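Local coordinates for cobalt-precorrin-5B C(1)-methyltransferase (Archaeoglobus fulgidus, PDB 1SR8), which probably methylates C-1 of cobalt-precorrin-5B with S-adenosyl-L-methionine, giving cobalt-precorrin-6A on the anaerobic route to adenosylcobalamin, at residues I42-A54 with V66-V80. Sequence-based numbering, arbitrary orientation.
Sequences ITTGTTASAAAVA and VKVSTPAGVDVEVEV
V66 overlaps the A50-A54 turn of helix 44-57, its CG1 lying 3.6 Å from A54 CB and its CG2 turned to the backbone of A50. This is a helix laid across the edge of a mixed beta-sheet, over the antiparallel hairpin of strands 63-68 and 76-83. With no hydrogen bond across it, the interface is essentially apolar. Alanines bring the helix close: A50 CB sits among valines of both strands, 3.7 Å from V78 CG1 and 4.0 Å from V66 CG2. V53 and V66 lie alongside each other, pointing opposite ways; a chi1 of 173° swings V53 CG1 away from its own N and onto V66 CB at 3.9 Å, which leaves CG2 to meet V68 CG1. Replacing V66 by the smaller alanine removes both methyls and is likely to open a gap under A50 and A54 and leave V53 CG1 less firmly held. Toward the helix start, T46 divides its branches: CG2 meets V68 CG2 at 3.9 Å, the two side chains meeting at a slant, whereas OG1 is hydrogen-bonded to G188 O and Q138 NE2. T43 caps this end, its OG1 accepting from T46 N. At the turn of the hairpin, T70 OG1 donates to V74 O over 2.7 Å, standing 42° out of the carbonyl plane.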
loop_
_atom_site.group_PDB
_atom_site.type_symbol
_atom_site.label_atom_id
_atom_site.label_comp_id
_atom_site.label_asym_id
_atom_site.label_seq_id
_atom_site.Cartn_x
_atom_site.Cartn_y
_atom_site.Cartn_z
ATOM N N ILE A 42 1.948 0.536 -6.572
ATOM C CA ILE A 42 2.571 1.492 -5.664
ATOM C C ILE A 42 1.458 2.408 -5.182
ATOM O O ILE A 42 0.544 2.739 -5.941
ATOM C CB ILE A 42 3.667 2.351 -6.347
ATOM C CG1 ILE A 42 3.110 3.008 -7.617
ATOM C CG2 ILE A 42 4.896 1.491 -6.625
ATOM C CD1 ILE A 42 4.022 4.068 -8.221
ATOM N N THR A 43 1.522 2.804 -3.918
ATOM C CA THR A 43 0.506 3.676 -3.344
ATOM C C THR A 43 0.649 5.131 -3.811
ATOM O O THR A 43 1.645 5.506 -4.424
ATOM C CB THR A 43 0.613 3.697 -1.821
ATOM O OG1 THR A 43 1.941 4.086 -1.463
ATOM C CG2 THR A 43 0.303 2.343 -1.236
ATOM N N THR A 44 -0.364 5.939 -3.507
ATOM C CA THR A 44 -0.350 7.361 -3.816
ATOM C C THR A 44 0.841 7.976 -3.059
ATOM O O THR A 44 1.481 8.921 -3.526
ATOM C CB THR A 44 -1.662 8.020 -3.342
ATOM O OG1 THR A 44 -2.036 7.467 -2.074
ATOM C CG2 THR A 44 -2.788 7.754 -4.324
ATOM N N GLY A 45 1.134 7.419 -1.885
ATOM C CA GLY A 45 2.246 7.905 -1.086
ATOM C C GLY A 45 3.566 7.628 -1.780
ATOM O O GLY A 45 4.450 8.491 -1.819
ATOM N N THR A 46 3.711 6.433 -2.346
ATOM C CA THR A 46 4.947 6.091 -3.032
ATOM C C THR A 46 5.068 6.841 -4.354
ATOM O O THR A 46 6.166 7.208 -4.768
ATOM C CB THR A 46 5.032 4.594 -3.311
ATOM O OG1 THR A 46 5.122 3.881 -2.072
ATOM C CG2 THR A 46 6.251 4.286 -4.168
ATOM N N THR A 47 3.937 7.066 -5.015
ATOM C CA THR A 47 3.937 7.774 -6.290
ATOM C C THR A 47 4.306 9.228 -6.032
ATOM O O THR A 47 5.058 9.838 -6.800
ATOM C CB THR A 47 2.561 7.687 -6.971
ATOM O OG1 THR A 47 2.228 6.306 -7.183
ATOM C CG2 THR A 47 2.579 8.413 -8.312
ATOM N N ALA A 48 3.800 9.777 -4.934
ATOM C CA ALA A 48 4.111 11.152 -4.569
ATOM C C ALA A 48 5.611 11.272 -4.278
ATOM O O ALA A 48 6.267 12.243 -4.685
ATOM C CB ALA A 48 3.294 11.566 -3.346
ATOM N N SER A 49 6.156 10.277 -3.577
ATOM C CA SER A 49 7.573 10.275 -3.240
ATOM C C SER A 49 8.416 10.256 -4.501
ATOM O O SER A 49 9.404 10.990 -4.611
ATOM C CB SER A 49 7.919 9.056 -2.382
ATOM O OG SER A 49 7.322 9.153 -1.105
ATOM N N ALA A 50 8.023 9.413 -5.451
ATOM C CA ALA A 50 8.755 9.299 -6.705
ATOM C C ALA A 50 8.761 10.634 -7.437
ATOM O O ALA A 50 9.803 11.060 -7.941
ATOM C CB ALA A 50 8.138 8.213 -7.582
ATOM N N ALA A 51 7.608 11.298 -7.484
ATOM C CA ALA A 51 7.503 12.597 -8.157
ATOM C C ALA A 51 8.449 13.607 -7.522
ATOM O O ALA A 51 9.190 14.300 -8.216
ATOM C CB ALA A 51 6.066 13.116 -8.098
ATOM N N ALA A 52 8.432 13.682 -6.196
ATOM C CA ALA A 52 9.295 14.613 -5.475
ATOM C C ALA A 52 10.768 14.336 -5.733
ATOM O O ALA A 52 11.535 15.248 -6.041
ATOM C CB ALA A 52 9.010 14.535 -3.986
ATOM N N VAL A 53 11.167 13.077 -5.595
ATOM C CA VAL A 53 12.555 12.699 -5.822
ATOM C C VAL A 53 12.996 12.984 -7.260
ATOM O O VAL A 53 14.103 13.470 -7.487
ATOM C CB VAL A 53 12.772 11.212 -5.504
ATOM C CG1 VAL A 53 14.165 10.793 -5.896
ATOM C CG2 VAL A 53 12.550 10.968 -4.019
ATOM N N ALA A 54 12.128 12.692 -8.228
ATOM C CA ALA A 54 12.454 12.923 -9.635
ATOM C C ALA A 54 12.590 14.414 -9.959
ATOM O O ALA A 54 13.439 14.811 -10.752
ATOM C CB ALA A 54 11.397 12.285 -10.528
ATOM N N VAL A 66 13.557 6.660 -10.712
ATOM C CA VAL A 66 14.139 7.051 -9.435
ATOM C C VAL A 66 13.890 5.903 -8.476
ATOM O O VAL A 66 13.033 5.052 -8.713
ATOM C CB VAL A 66 13.486 8.330 -8.841
ATOM C CG1 VAL A 66 13.584 9.481 -9.828
ATOM C CG2 VAL A 66 12.042 8.057 -8.471
ATOM N N LYS A 67 14.656 5.868 -7.401
ATOM C CA LYS A 67 14.476 4.833 -6.411
ATOM C C LYS A 67 13.958 5.527 -5.160
ATOM O O LYS A 67 14.509 6.541 -4.734
ATOM C CB LYS A 67 15.808 4.142 -6.136
ATOM C CG LYS A 67 15.724 2.980 -5.158
ATOM C CD LYS A 67 17.006 2.150 -5.170
ATOM C CE LYS A 67 17.197 1.442 -6.524
ATOM N NZ LYS A 67 17.337 2.376 -7.701
ATOM N N VAL A 68 12.881 5.006 -4.588
ATOM C CA VAL A 68 12.336 5.600 -3.377
ATOM C C VAL A 68 12.208 4.563 -2.268
ATOM O O VAL A 68 11.977 3.376 -2.530
ATOM C CB VAL A 68 10.954 6.240 -3.631
ATOM C CG1 VAL A 68 11.100 7.456 -4.518
ATOM C CG2 VAL A 68 10.032 5.237 -4.279
ATOM N N SER A 69 12.389 5.010 -1.029
ATOM C CA SER A 69 12.258 4.117 0.107
ATOM C C SER A 69 10.762 4.023 0.399
ATOM O O SER A 69 9.990 4.891 -0.013
ATOM C CB SER A 69 13.021 4.672 1.313
ATOM O OG SER A 69 12.601 5.986 1.643
ATOM N N THR A 70 10.349 2.956 1.079
ATOM C CA THR A 70 8.941 2.748 1.414
ATOM C C THR A 70 8.851 2.432 2.892
ATOM O O THR A 70 9.847 2.052 3.509
ATOM C CB THR A 70 8.331 1.551 0.653
ATOM O OG1 THR A 70 9.044 0.360 1.000
ATOM C CG2 THR A 70 8.417 1.754 -0.854
ATOM N N PRO A 71 7.652 2.588 3.484
ATOM C CA PRO A 71 7.470 2.301 4.908
ATOM C C PRO A 71 7.839 0.850 5.241
ATOM O O PRO A 71 8.348 0.571 6.325
ATOM C CB PRO A 71 5.979 2.591 5.125
ATOM C CG PRO A 71 5.702 3.671 4.131
ATOM C CD PRO A 71 6.412 3.144 2.909
ATOM N N ALA A 72 7.580 -0.061 4.300
ATOM C CA ALA A 72 7.871 -1.484 4.476
ATOM C C ALA A 72 9.367 -1.757 4.475
ATOM O O ALA A 72 9.799 -2.850 4.827
ATOM C CB ALA A 72 7.191 -2.303 3.380
ATOM N N GLY A 73 10.156 -0.763 4.079
ATOM C CA GLY A 73 11.596 -0.932 4.064
ATOM C C GLY A 73 12.158 -1.497 2.771
ATOM O O GLY A 73 13.338 -1.840 2.702
ATOM N N VAL A 74 11.316 -1.595 1.747
ATOM C CA VAL A 74 11.727 -2.111 0.436
ATOM C C VAL A 74 11.801 -0.957 -0.581
ATOM O O VAL A 74 10.773 -0.392 -0.960
ATOM C CB VAL A 74 10.708 -3.161 -0.080
ATOM C CG1 VAL A 74 11.182 -3.754 -1.392
ATOM C CG2 VAL A 74 10.504 -4.249 0.965
ATOM N N ASP A 75 13.006 -0.593 -1.011
ATOM C CA ASP A 75 13.141 0.489 -1.983
ATOM C C ASP A 75 12.550 0.039 -3.304
ATOM O O ASP A 75 12.715 -1.115 -3.698
ATOM C CB ASP A 75 14.604 0.866 -2.191
ATOM C CG ASP A 75 15.261 1.374 -0.928
ATOM O OD1 ASP A 75 14.574 1.992 -0.095
ATOM O OD2 ASP A 75 16.475 1.165 -0.781
ATOM N N VAL A 76 11.856 0.944 -3.984
ATOM C CA VAL A 76 11.235 0.609 -5.260
ATOM C C VAL A 76 11.640 1.572 -6.352
ATOM O O VAL A 76 11.731 2.774 -6.130
ATOM C CB VAL A 76 9.697 0.638 -5.174
ATOM C CG1 VAL A 76 9.096 0.259 -6.527
ATOM C CG2 VAL A 76 9.222 -0.319 -4.111
ATOM N N GLU A 77 11.877 1.041 -7.541
ATOM C CA GLU A 77 12.253 1.878 -8.659
ATOM C C GLU A 77 10.968 2.238 -9.407
ATOM O O GLU A 77 10.157 1.371 -9.745
ATOM C CB GLU A 77 13.222 1.113 -9.545
ATOM C CG GLU A 77 13.796 1.897 -10.686
ATOM C CD GLU A 77 14.810 1.078 -11.457
ATOM O OE1 GLU A 77 15.927 0.858 -10.931
ATOM O OE2 GLU A 77 14.477 0.636 -12.580
ATOM N N VAL A 78 10.779 3.533 -9.640
ATOM C CA VAL A 78 9.588 4.044 -10.313
ATOM C C VAL A 78 9.959 4.812 -11.582
ATOM O O VAL A 78 10.890 5.627 -11.587
ATOM C CB VAL A 78 8.791 5.006 -9.372
ATOM C CG1 VAL A 78 7.541 5.530 -10.063
ATOM C CG2 VAL A 78 8.416 4.283 -8.090
ATOM N N GLU A 79 9.227 4.538 -12.659
ATOM C CA GLU A 79 9.457 5.225 -13.919
ATOM C C GLU A 79 8.771 6.580 -13.847
ATOM O O GLU A 79 7.623 6.685 -13.421
ATOM C CB GLU A 79 8.914 4.402 -15.090
ATOM C CG GLU A 79 9.772 3.185 -15.399
ATOM C CD GLU A 79 9.902 2.927 -16.891
ATOM O OE1 GLU A 79 8.932 2.424 -17.503
ATOM O OE2 GLU A 79 10.980 3.243 -17.454
ATOM N N VAL A 80 9.485 7.619 -14.253
ATOM C CA VAL A 80 8.947 8.964 -14.201
ATOM C C VAL A 80 9.279 9.733 -15.475
ATOM O O VAL A 80 10.056 9.270 -16.316
ATOM C CB VAL A 80 9.548 9.749 -13.006
ATOM C CG1 VAL A 80 9.331 8.999 -11.712
ATOM C CG2 VAL A 80 11.035 9.974 -13.230
#